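Local structure of probable TonB-dependent siderophore receptor PiuA (Acinetobacter baumannii, 5FP1) at residues 19-27 against 575-585; 344-355 against 419-429. The protein probably takes part in the first step of iron uptake by binding iron-chelating siderophores at the outer membrane, and may bind ferric enterobactin with micromolar affinity. All coordinates share one frame; numbering follows the deposited sequence.

Contact 1: 19-27 against 575-585; sequences QEESLKVDQ and NGEITDKWNIS
A chi1 of -174° turns OG of Ser22 away from its backbone N, and a bend at chi2 (80°) folds the chain of Glu577 back to meet it, joining a hydroxyl and a carboxylate that start on separate parts of the chain. Here the N-terminal segment, in the loop before strand 43-47, lies against the hairpin turn between barrel strands 558-575 and 582-597, an instance of the plug-in-barrel fold of TonB-dependent receptors. Ser22 OG donates to Glu577 OE2 at 2.5 Å, on the syn lone pair of that oxygen. The same hydroxyl closes an ST turn by accepting Lys24 N at 3.0 Å, which fixes the chain's bend just where it meets the hairpin. A water donating to both Glu577 OE1 and Ser22 OG adds a second link.

Next to this polar grip, Leu23 packs against the hairpin as the main apolar group of the contact. Its CD1 lies 3.5 Å from the carbonyl O of Ile584 and 3.7 Å from CG of Asn583, whose side chain it crosses at about a right angle; Ser48, Gln50 and Leu51 also touch it, so one leucine joins barrel and plug. The amide of Asn583 is held from two directions, OD1 by Thr631 on the next strand and ND2 by a water that donates to Glu21 O. Lys24 lays CB over the backbone of Gly576, 3.8 Å from its CA, while its ammonium group NZ turns away to Asp26 OD1, in a salt bridge, and to Asn534 O. CB of Asn575 packs 3.5 Å from Leu23 O. At the end of that side chain, Asn575 OD1 accepts a 2.6 Å hydrogen bond from Ser585 OG.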
loop_
_atom_site.group_PDB
_atom_site.type_symbol
_atom_site.label_atom_id
_atom_site.label_comp_id
_atom_site.label_asym_id
_atom_site.label_seq_id
_atom_site.Cartn_x
_atom_site.Cartn_y
_atom_site.Cartn_z
ATOM N N GLN A 19 20.700 -9.022 -15.396
ATOM C CA GLN A 19 20.268 -8.179 -14.276
ATOM C C GLN A 19 18.752 -8.224 -14.040
ATOM O O GLN A 19 18.310 -8.174 -12.895
ATOM C CB GLN A 19 20.714 -6.728 -14.494
ATOM C CG GLN A 19 22.221 -6.532 -14.463
ATOM C CD GLN A 19 22.855 -7.084 -13.197
ATOM O OE1 GLN A 19 22.209 -7.166 -12.148
ATOM N NE2 GLN A 19 24.125 -7.468 -13.289
ATOM N N GLU A 20 17.968 -8.310 -15.116
ATOM C CA GLU A 20 16.511 -8.496 -15.017
ATOM C C GLU A 20 16.121 -9.721 -14.195
ATOM O O GLU A 20 15.003 -9.818 -13.697
ATOM C CB GLU A 20 15.899 -8.654 -16.403
ATOM C CG GLU A 20 15.320 -7.382 -16.988
ATOM C CD GLU A 20 14.408 -7.675 -18.163
ATOM O OE1 GLU A 20 13.428 -8.432 -17.983
ATOM O OE2 GLU A 20 14.671 -7.153 -19.266
ATOM N N GLU A 21 17.037 -10.670 -14.077
ATOM C CA GLU A 21 16.759 -11.884 -13.350
ATOM C C GLU A 21 17.275 -11.831 -11.918
ATOM O O GLU A 21 17.050 -12.758 -11.163
ATOM C CB GLU A 21 17.330 -13.093 -14.098
ATOM C CG GLU A 21 16.535 -13.418 -15.356
ATOM C CD GLU A 21 17.280 -14.319 -16.322
ATOM O OE1 GLU A 21 18.531 -14.296 -16.329
ATOM O OE2 GLU A 21 16.606 -15.044 -17.085
ATOM N N SER A 22 17.931 -10.742 -11.524
ATOM C CA SER A 22 18.441 -10.668 -10.180
ATOM C C SER A 22 17.385 -10.216 -9.139
ATOM O O SER A 22 16.588 -9.327 -9.396
ATOM C CB SER A 22 19.631 -9.726 -10.097
ATOM O OG SER A 22 20.193 -9.784 -8.780
ATOM N N LEU A 23 17.443 -10.823 -7.963
ATOM C CA LEU A 23 16.677 -10.368 -6.810
ATOM C C LEU A 23 17.275 -9.098 -6.175
ATOM O O LEU A 23 16.641 -8.450 -5.352
ATOM C CB LEU A 23 16.583 -11.489 -5.785
ATOM C CG LEU A 23 15.769 -12.733 -6.194
ATOM C CD1 LEU A 23 15.857 -13.772 -5.105
ATOM C CD2 LEU A 23 14.311 -12.391 -6.463
ATOM N N LYS A 24 18.495 -8.749 -6.578
ATOM C CA LYS A 24 19.185 -7.563 -6.086
ATOM C C LYS A 24 18.975 -6.455 -7.085
ATOM O O LYS A 24 19.238 -6.624 -8.285
ATOM C CB LYS A 24 20.678 -7.896 -5.929
ATOM C CG LYS A 24 21.664 -6.753 -5.725
ATOM C CD LYS A 24 23.069 -7.353 -5.657
ATOM C CE LYS A 24 24.161 -6.333 -5.429
ATOM N NZ LYS A 24 24.586 -5.768 -6.735
ATOM N N VAL A 25 18.457 -5.324 -6.623
ATOM C CA VAL A 25 18.285 -4.181 -7.502
ATOM C C VAL A 25 19.247 -3.072 -7.091
ATOM O O VAL A 25 19.230 -2.660 -5.936
ATOM C CB VAL A 25 16.821 -3.690 -7.429
ATOM C CG1 VAL A 25 16.596 -2.465 -8.307
ATOM C CG2 VAL A 25 15.881 -4.824 -7.820
ATOM N N ASP A 26 20.065 -2.576 -8.025
ATOM C CA ASP A 26 21.146 -1.629 -7.691
ATOM C C ASP A 26 20.715 -0.179 -7.715
ATOM O O ASP A 26 21.227 0.633 -6.944
ATOM C CB ASP A 26 22.342 -1.766 -8.638
ATOM C CG ASP A 26 23.050 -3.078 -8.480
ATOM O OD1 ASP A 26 23.048 -3.647 -7.368
ATOM O OD2 ASP A 26 23.599 -3.550 -9.481
ATOM N N GLN A 27 19.794 0.151 -8.610
ATOM C CA GLN A 27 19.350 1.529 -8.788
ATOM C C GLN A 27 17.829 1.586 -8.730
ATOM O O GLN A 27 17.150 0.760 -9.324
ATOM C CB GLN A 27 19.764 2.074 -10.161
ATOM C CG GLN A 27 21.227 1.915 -10.493
ATOM C CD GLN A 27 22.040 3.106 -10.056
ATOM O OE1 GLN A 27 21.524 4.040 -9.437
ATOM N NE2 GLN A 27 23.321 3.091 -10.389
ATOM N N ASN A 575 19.804 -9.481 -0.419
ATOM C CA ASN A 575 19.302 -9.864 -1.726
ATOM C C ASN A 575 20.411 -10.218 -2.721
ATOM O O ASN A 575 21.449 -9.554 -2.758
ATOM C CB ASN A 575 18.480 -8.730 -2.343
ATOM C CG ASN A 575 17.188 -8.449 -1.575
ATOM O OD1 ASN A 575 16.142 -9.032 -1.873
ATOM N ND2 ASN A 575 17.275 -7.603 -0.555
ATOM N N GLY A 576 20.165 -11.238 -3.542
ATOM C CA GLY A 576 20.983 -11.484 -4.740
ATOM C C GLY A 576 21.279 -12.961 -4.957
ATOM O O GLY A 576 20.517 -13.843 -4.529
ATOM N N GLU A 577 22.400 -13.226 -5.624
ATOM C CA GLU A 577 22.830 -14.586 -5.942
ATOM C C GLU A 577 23.970 -15.028 -5.033
ATOM O O GLU A 577 25.047 -14.436 -5.043
ATOM C CB GLU A 577 23.279 -14.665 -7.401
ATOM C CG GLU A 577 22.235 -14.182 -8.387
ATOM C CD GLU A 577 22.188 -12.674 -8.495
ATOM O OE1 GLU A 577 23.272 -12.051 -8.623
ATOM O OE2 GLU A 577 21.076 -12.112 -8.458
ATOM N N ILE A 578 23.708 -16.043 -4.217
ATOM C CA ILE A 578 24.710 -16.623 -3.349
ATOM C C ILE A 578 25.691 -17.481 -4.178
ATOM O O ILE A 578 26.887 -17.446 -3.936
ATOM C CB ILE A 578 24.068 -17.493 -2.268
ATOM C CG1 ILE A 578 23.041 -16.678 -1.465
ATOM C CG2 ILE A 578 25.127 -18.025 -1.321
ATOM C CD1 ILE A 578 22.107 -17.545 -0.655
ATOM N N THR A 579 25.168 -18.243 -5.138
ATOM C CA THR A 579 25.984 -18.910 -6.150
ATOM C C THR A 579 25.260 -18.750 -7.462
ATOM O O THR A 579 24.211 -18.094 -7.527
ATOM C CB THR A 579 26.157 -20.421 -5.885
ATOM O OG1 THR A 579 24.898 -21.100 -6.021
ATOM C CG2 THR A 579 26.702 -20.668 -4.508
ATOM N N ASP A 580 25.769 -19.373 -8.514
ATOM C CA ASP A 580 25.124 -19.210 -9.804
ATOM C C ASP A 580 23.911 -20.129 -9.906
ATOM O O ASP A 580 23.209 -20.105 -10.904
ATOM C CB ASP A 580 26.097 -19.416 -10.974
ATOM C CG ASP A 580 26.611 -20.840 -11.081
ATOM O OD1 ASP A 580 26.337 -21.675 -10.184
ATOM O OD2 ASP A 580 27.305 -21.121 -12.079
ATOM N N LYS A 581 23.656 -20.909 -8.861
ATOM C CA LYS A 581 22.431 -21.718 -8.773
ATOM C C LYS A 581 21.455 -21.308 -7.641
ATOM O O LYS A 581 20.303 -21.753 -7.616
ATOM C CB LYS A 581 22.808 -23.176 -8.553
ATOM C CG LYS A 581 23.676 -23.725 -9.676
ATOM C CD LYS A 581 23.915 -25.207 -9.532
ATOM C CE LYS A 581 24.747 -25.700 -10.705
ATOM N NZ LYS A 581 25.243 -27.076 -10.456
ATOM N N TRP A 582 21.936 -20.516 -6.694
ATOM C CA TRP A 582 21.214 -20.248 -5.452
ATOM C C TRP A 582 20.989 -18.735 -5.233
ATOM O O TRP A 582 21.950 -17.953 -5.156
ATOM C CB TRP A 582 22.020 -20.829 -4.313
ATOM C CG TRP A 582 21.375 -20.772 -2.992
ATOM C CD1 TRP A 582 20.056 -20.516 -2.722
ATOM C CD2 TRP A 582 22.006 -21.002 -1.733
ATOM N NE1 TRP A 582 19.841 -20.555 -1.371
ATOM C CE2 TRP A 582 21.016 -20.861 -0.738
ATOM C CE3 TRP A 582 23.315 -21.310 -1.345
ATOM C CZ2 TRP A 582 21.288 -21.024 0.614
ATOM C CZ3 TRP A 582 23.585 -21.470 0.002
ATOM C CH2 TRP A 582 22.576 -21.321 0.966
ATOM N N ASN A 583 19.729 -18.312 -5.167
ATOM C CA ASN A 583 19.445 -16.895 -4.911
ATOM C C ASN A 583 18.596 -16.674 -3.671
ATOM O O ASN A 583 18.052 -17.634 -3.087
ATOM C CB ASN A 583 18.886 -16.185 -6.130
ATOM C CG ASN A 583 17.550 -16.713 -6.555
ATOM O OD1 ASN A 583 16.979 -17.612 -5.917
ATOM N ND2 ASN A 583 17.040 -16.172 -7.663
ATOM N N ILE A 584 18.550 -15.422 -3.221
ATOM C CA ILE A 584 17.907 -15.139 -1.948
ATOM C C ILE A 584 17.353 -13.712 -1.895
ATOM O O ILE A 584 17.931 -12.777 -2.464
ATOM C CB ILE A 584 18.877 -15.386 -0.779
ATOM C CG1 ILE A 584 18.129 -15.444 0.552
ATOM C CG2 ILE A 584 19.978 -14.347 -0.765
ATOM C CD1 ILE A 584 18.994 -15.754 1.746
ATOM N N SER A 585 16.206 -13.580 -1.232
ATOM C CA SER A 585 15.677 -12.267 -0.838
ATOM C C SER A 585 15.170 -12.451 0.563
ATOM O O SER A 585 14.243 -13.249 0.794
ATOM C CB SER A 585 14.565 -11.817 -1.802
ATOM O OG SER A 585 14.085 -10.506 -1.472
HETATM O O HOH W 1 17.975 -14.389 -9.392
HETATM O O HOH W 2 23.357 -9.387 -9.319
#

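Contact 2: 344-355 against 419-429; sequences FLKHRFNVGAEY and TSVYLLDNIEI
Ile427 lies alongside the His347 imidazole, CG1 3.7 Å from ND1, and at the edge of that ring His347 ND1 donates to Asp425 OD2 (2.7 Å, 170°). The acceptor lies within the ring plane and offers its syn lone pair, and ring and carboxylate are nearly coplanar, 22° apart. On the other face of the sheet, Arg348 runs alongside Asn426; a bend at chi3 (-62°) carries NH2 to Asn426 OD1 at 2.7 Å, approaching from above the amide's carbonyl plane, while Asn426 ND2 is tied to Asp436. Arg348 NE is buried here without a partner. Tyr422 spreads its ring across Gly352, whose N stands 3.5 Å above the ring plane, and Tyr422 OH donates a hydrogen bond to Asn350 OD1 at 2.7 Å. Lys32 of the N-terminal segment adds a cation-pi contact to this ring, and Ser31 O accepts from Asn350 ND2. On the His347 face, Val351 packs against Leu423, which touches a bound detergent. Ten antiparallel pairs, alternately hydrogen-bonded and non-hydrogen-bonded, run from Lys346-Glu428 to Tyr355-Thr419: the neighbouring-strand pairing of a transmembrane beta-barrel.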
loop_
_atom_site.group_PDB
_atom_site.type_symbol
_atom_site.label_atom_id
_atom_site.label_comp_id
_atom_site.label_asym_id
_atom_site.label_seq_id
_atom_site.Cartn_x
_atom_site.Cartn_y
_atom_site.Cartn_z
ATOM N N PHE A 344 35.932 20.377 -8.202
ATOM C CA PHE A 344 36.162 19.879 -6.850
ATOM C C PHE A 344 34.984 19.033 -6.335
ATOM O O PHE A 344 35.183 17.994 -5.712
ATOM C CB PHE A 344 36.431 21.047 -5.895
ATOM C CG PHE A 344 37.577 21.927 -6.319
ATOM C CD1 PHE A 344 38.712 21.381 -6.907
ATOM C CD2 PHE A 344 37.528 23.298 -6.115
ATOM C CE1 PHE A 344 39.768 22.187 -7.296
ATOM C CE2 PHE A 344 38.581 24.108 -6.500
ATOM C CZ PHE A 344 39.701 23.553 -7.092
ATOM N N LEU A 345 33.765 19.489 -6.598
ATOM C CA LEU A 345 32.543 18.799 -6.146
ATOM C C LEU A 345 31.790 18.223 -7.343
ATOM O O LEU A 345 31.672 18.881 -8.376
ATOM C CB LEU A 345 31.649 19.789 -5.415
ATOM C CG LEU A 345 32.268 20.433 -4.178
ATOM C CD1 LEU A 345 31.285 21.367 -3.501
ATOM C CD2 LEU A 345 32.761 19.370 -3.205
ATOM N N LYS A 346 31.292 16.994 -7.219
ATOM C CA LYS A 346 30.404 16.428 -8.227
ATOM C C LYS A 346 28.956 16.403 -7.716
ATOM O O LYS A 346 28.650 15.726 -6.725
ATOM C CB LYS A 346 30.844 15.024 -8.622
ATOM C CG LYS A 346 32.279 14.967 -9.125
ATOM C CD LYS A 346 32.654 13.560 -9.543
ATOM C CE LYS A 346 34.148 13.441 -9.771
ATOM N NZ LYS A 346 34.486 12.121 -10.368
ATOM N N HIS A 347 28.083 17.140 -8.387
ATOM C CA HIS A 347 26.670 17.222 -8.001
ATOM C C HIS A 347 25.826 16.270 -8.816
ATOM O O HIS A 347 25.976 16.176 -10.036
ATOM C CB HIS A 347 26.137 18.619 -8.202
ATOM C CG HIS A 347 26.834 19.658 -7.399
ATOM N ND1 HIS A 347 26.286 20.215 -6.266
ATOM C CD2 HIS A 347 28.021 20.283 -7.590
ATOM C CE1 HIS A 347 27.105 21.137 -5.790
ATOM N NE2 HIS A 347 28.166 21.193 -6.574
ATOM N N ARG A 348 24.993 15.507 -8.125
ATOM C CA ARG A 348 23.974 14.683 -8.751
ATOM C C ARG A 348 22.631 15.184 -8.243
ATOM O O ARG A 348 22.365 15.142 -7.036
ATOM C CB ARG A 348 24.197 13.224 -8.418
ATOM C CG ARG A 348 25.406 12.660 -9.147
ATOM C CD ARG A 348 25.763 11.288 -8.665
ATOM N NE ARG A 348 26.145 11.268 -7.249
ATOM C CZ ARG A 348 26.497 10.150 -6.629
ATOM N NH1 ARG A 348 26.531 9.013 -7.318
ATOM N NH2 ARG A 348 26.801 10.150 -5.340
ATOM N N PHE A 349 21.829 15.749 -9.138
ATOM C CA PHE A 349 20.702 16.564 -8.687
ATOM C C PHE A 349 19.372 16.274 -9.384
ATOM O O PHE A 349 19.310 15.688 -10.468
ATOM C CB PHE A 349 21.029 18.040 -8.853
ATOM C CG PHE A 349 21.164 18.469 -10.287
ATOM C CD1 PHE A 349 20.052 18.846 -11.019
ATOM C CD2 PHE A 349 22.413 18.527 -10.895
ATOM C CE1 PHE A 349 20.167 19.248 -12.343
ATOM C CE2 PHE A 349 22.533 18.935 -12.210
ATOM C CZ PHE A 349 21.410 19.284 -12.937
ATOM N N ASN A 350 18.326 16.732 -8.727
ATOM C CA ASN A 350 16.982 16.727 -9.263
ATOM C C ASN A 350 16.347 17.914 -8.601
ATOM O O ASN A 350 16.240 17.982 -7.356
ATOM C CB ASN A 350 16.266 15.405 -8.946
ATOM C CG ASN A 350 14.864 15.348 -9.529
ATOM O OD1 ASN A 350 14.219 16.376 -9.691
ATOM N ND2 ASN A 350 14.401 14.160 -9.849
ATOM N N VAL A 351 16.011 18.911 -9.414
ATOM C CA VAL A 351 15.318 20.092 -8.940
ATOM C C VAL A 351 14.044 20.260 -9.766
ATOM O O VAL A 351 14.020 19.950 -10.956
ATOM C CB VAL A 351 16.215 21.343 -9.027
ATOM C CG1 VAL A 351 17.525 21.086 -8.293
ATOM C CG2 VAL A 351 16.486 21.736 -10.477
ATOM N N GLY A 352 12.976 20.730 -9.137
ATOM C CA GLY A 352 11.676 20.690 -9.795
ATOM C C GLY A 352 10.517 21.324 -9.107
ATOM O O GLY A 352 10.646 21.960 -8.054
ATOM N N ALA A 353 9.362 21.181 -9.755
ATOM C CA ALA A 353 8.157 21.806 -9.299
ATOM C C ALA A 353 7.002 20.861 -9.621
ATOM O O ALA A 353 7.099 20.065 -10.547
ATOM C CB ALA A 353 7.959 23.119 -10.007
ATOM N N GLU A 354 5.927 20.963 -8.864
ATOM C CA GLU A 354 4.785 20.094 -9.082
ATOM C C GLU A 354 3.495 20.835 -8.810
ATOM O O GLU A 354 3.438 21.715 -7.934
ATOM C CB GLU A 354 4.914 18.847 -8.204
ATOM C CG GLU A 354 3.755 17.882 -8.410
ATOM C CD GLU A 354 3.909 16.554 -7.669
ATOM O OE1 GLU A 354 5.045 16.045 -7.538
ATOM O OE2 GLU A 354 2.877 16.012 -7.253
ATOM N N TYR A 355 2.458 20.496 -9.572
ATOM C CA TYR A 355 1.122 20.991 -9.332
ATOM C C TYR A 355 0.167 19.798 -9.370
ATOM O O TYR A 355 0.284 18.955 -10.224
ATOM C CB TYR A 355 0.715 21.975 -10.415
ATOM C CG TYR A 355 -0.743 22.346 -10.333
ATOM C CD1 TYR A 355 -1.189 23.259 -9.405
ATOM C CD2 TYR A 355 -1.687 21.724 -11.142
ATOM C CE1 TYR A 355 -2.525 23.580 -9.295
ATOM C CE2 TYR A 355 -3.031 22.040 -11.035
ATOM C CZ TYR A 355 -3.437 22.971 -10.119
ATOM O OH TYR A 355 -4.770 23.292 -10.000
ATOM N N THR A 419 0.834 22.687 -4.588
ATOM C CA THR A 419 1.888 23.258 -5.390
ATOM C C THR A 419 3.188 23.179 -4.623
ATOM O O THR A 419 3.245 23.553 -3.455
ATOM C CB THR A 419 1.618 24.732 -5.682
ATOM O OG1 THR A 419 0.266 24.885 -6.142
ATOM C CG2 THR A 419 2.602 25.229 -6.730
ATOM N N SER A 420 4.246 22.735 -5.285
ATOM C CA SER A 420 5.497 22.545 -4.597
ATOM C C SER A 420 6.701 22.786 -5.457
ATOM O O SER A 420 6.648 22.705 -6.684
ATOM C CB SER A 420 5.566 21.117 -4.043
ATOM O OG SER A 420 5.155 20.169 -4.981
ATOM N N VAL A 421 7.813 23.056 -4.785
ATOM C CA VAL A 421 9.103 23.239 -5.416
ATOM C C VAL A 421 10.116 22.520 -4.524
ATOM O O VAL A 421 9.982 22.557 -3.303
ATOM C CB VAL A 421 9.484 24.738 -5.463
ATOM C CG1 VAL A 421 10.786 24.943 -6.234
ATOM C CG2 VAL A 421 8.356 25.578 -6.047
ATOM N N TYR A 422 11.114 21.867 -5.117
ATOM C CA TYR A 422 12.105 21.165 -4.350
ATOM C C TYR A 422 13.487 21.184 -5.022
ATOM O O TYR A 422 13.629 21.424 -6.220
ATOM C CB TYR A 422 11.670 19.689 -4.142
ATOM C CG TYR A 422 11.633 18.949 -5.441
ATOM C CD1 TYR A 422 10.514 19.005 -6.267
ATOM C CD2 TYR A 422 12.741 18.250 -5.890
ATOM C CE1 TYR A 422 10.510 18.375 -7.502
ATOM C CE2 TYR A 422 12.741 17.627 -7.114
ATOM C CZ TYR A 422 11.628 17.699 -7.918
ATOM O OH TYR A 422 11.657 17.052 -9.126
ATOM N N LEU A 423 14.494 20.914 -4.206
ATOM C CA LEU A 423 15.857 20.663 -4.665
ATOM C C LEU A 423 16.372 19.417 -3.979
ATOM O O LEU A 423 16.301 19.310 -2.739
ATOM C CB LEU A 423 16.784 21.795 -4.235
ATOM C CG LEU A 423 16.552 23.260 -4.584
ATOM C CD1 LEU A 423 16.344 23.468 -6.066
ATOM C CD2 LEU A 423 15.400 23.840 -3.790
ATOM N N LEU A 424 16.913 18.498 -4.761
ATOM C CA LEU A 424 17.579 17.328 -4.234
ATOM C C LEU A 424 18.959 17.292 -4.868
ATOM O O LEU A 424 19.090 17.461 -6.076
ATOM C CB LEU A 424 16.834 16.037 -4.591
ATOM C CG LEU A 424 15.447 15.858 -3.973
ATOM C CD1 LEU A 424 14.660 14.839 -4.778
ATOM C CD2 LEU A 424 15.517 15.400 -2.527
ATOM N N ASP A 425 19.989 17.102 -4.048
ATOM C CA ASP A 425 21.373 17.100 -4.546
ATOM C C ASP A 425 22.213 16.177 -3.675
ATOM O O ASP A 425 22.225 16.302 -2.445
ATOM C CB ASP A 425 21.914 18.531 -4.524
ATOM C CG ASP A 425 23.300 18.684 -5.187
ATOM O OD1 ASP A 425 23.770 17.769 -5.894
ATOM O OD2 ASP A 425 23.910 19.763 -4.989
ATOM N N ASN A 426 22.862 15.212 -4.306
ATOM C CA ASN A 426 23.816 14.385 -3.625
ATOM C C ASN A 426 25.215 14.790 -4.110
ATOM O O ASN A 426 25.531 14.630 -5.279
ATOM C CB ASN A 426 23.546 12.906 -3.873
ATOM C CG ASN A 426 24.497 12.001 -3.098
ATOM O OD1 ASN A 426 25.633 11.776 -3.522
ATOM N ND2 ASN A 426 24.041 11.481 -1.967
ATOM N N ILE A 427 26.011 15.356 -3.205
ATOM C CA ILE A 427 27.299 15.941 -3.559
ATOM C C ILE A 427 28.451 14.993 -3.205
ATOM O O ILE A 427 28.684 14.693 -2.036
ATOM C CB ILE A 427 27.497 17.286 -2.859
ATOM C CG1 ILE A 427 26.325 18.215 -3.154
ATOM C CG2 ILE A 427 28.793 17.951 -3.318
ATOM C CD1 ILE A 427 26.349 19.485 -2.352
ATOM N N GLU A 428 29.153 14.519 -4.227
ATOM C CA GLU A 428 30.366 13.735 -4.022
ATOM C C GLU A 428 31.525 14.687 -3.746
ATOM O O GLU A 428 31.950 15.464 -4.616
ATOM C CB GLU A 428 30.651 12.834 -5.213
ATOM C CG GLU A 428 31.931 12.033 -5.042
ATOM C CD GLU A 428 32.281 11.169 -6.240
ATOM O OE1 GLU A 428 31.370 10.592 -6.873
ATOM O OE2 GLU A 428 33.485 11.023 -6.521
ATOM N N ILE A 429 31.978 14.674 -2.500
ATOM C CA ILE A 429 33.065 15.528 -2.060
ATOM C C ILE A 429 34.398 14.883 -2.429
ATOM O O ILE A 429 35.263 15.546 -2.969
ATOM C CB ILE A 429 32.959 15.819 -0.557
ATOM C CG1 ILE A 429 31.628 16.527 -0.268
ATOM C CG2 ILE A 429 34.104 16.705 -0.085
ATOM C CD1 ILE A 429 31.338 16.666 1.205
HETATM O O HOH W 3 34.320 15.389 -6.040
#

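Both contacts involve strands of the beta-barrel, and both are partly buried. Contact 2 is part of the wall itself, two long strands zipped by backbone bonds; it combines buried residues such as Asn350, Tyr422 and Leu424 with exposed ones such as Leu423 on the detergent side. Contact 1, with no exposed touching residue, joins an N-terminal loop to the barrel rather than strand to neighbouring strand, through side chains and waters, burying about a third as much surface (342 against 1081 Å²). The centres of contact 1 and contact 2 are about 31 Å apart. The N-terminal segment connects them, since residues 19-27 form contact 1 and Ser31 and Lys32, slightly further on, reach contact 2.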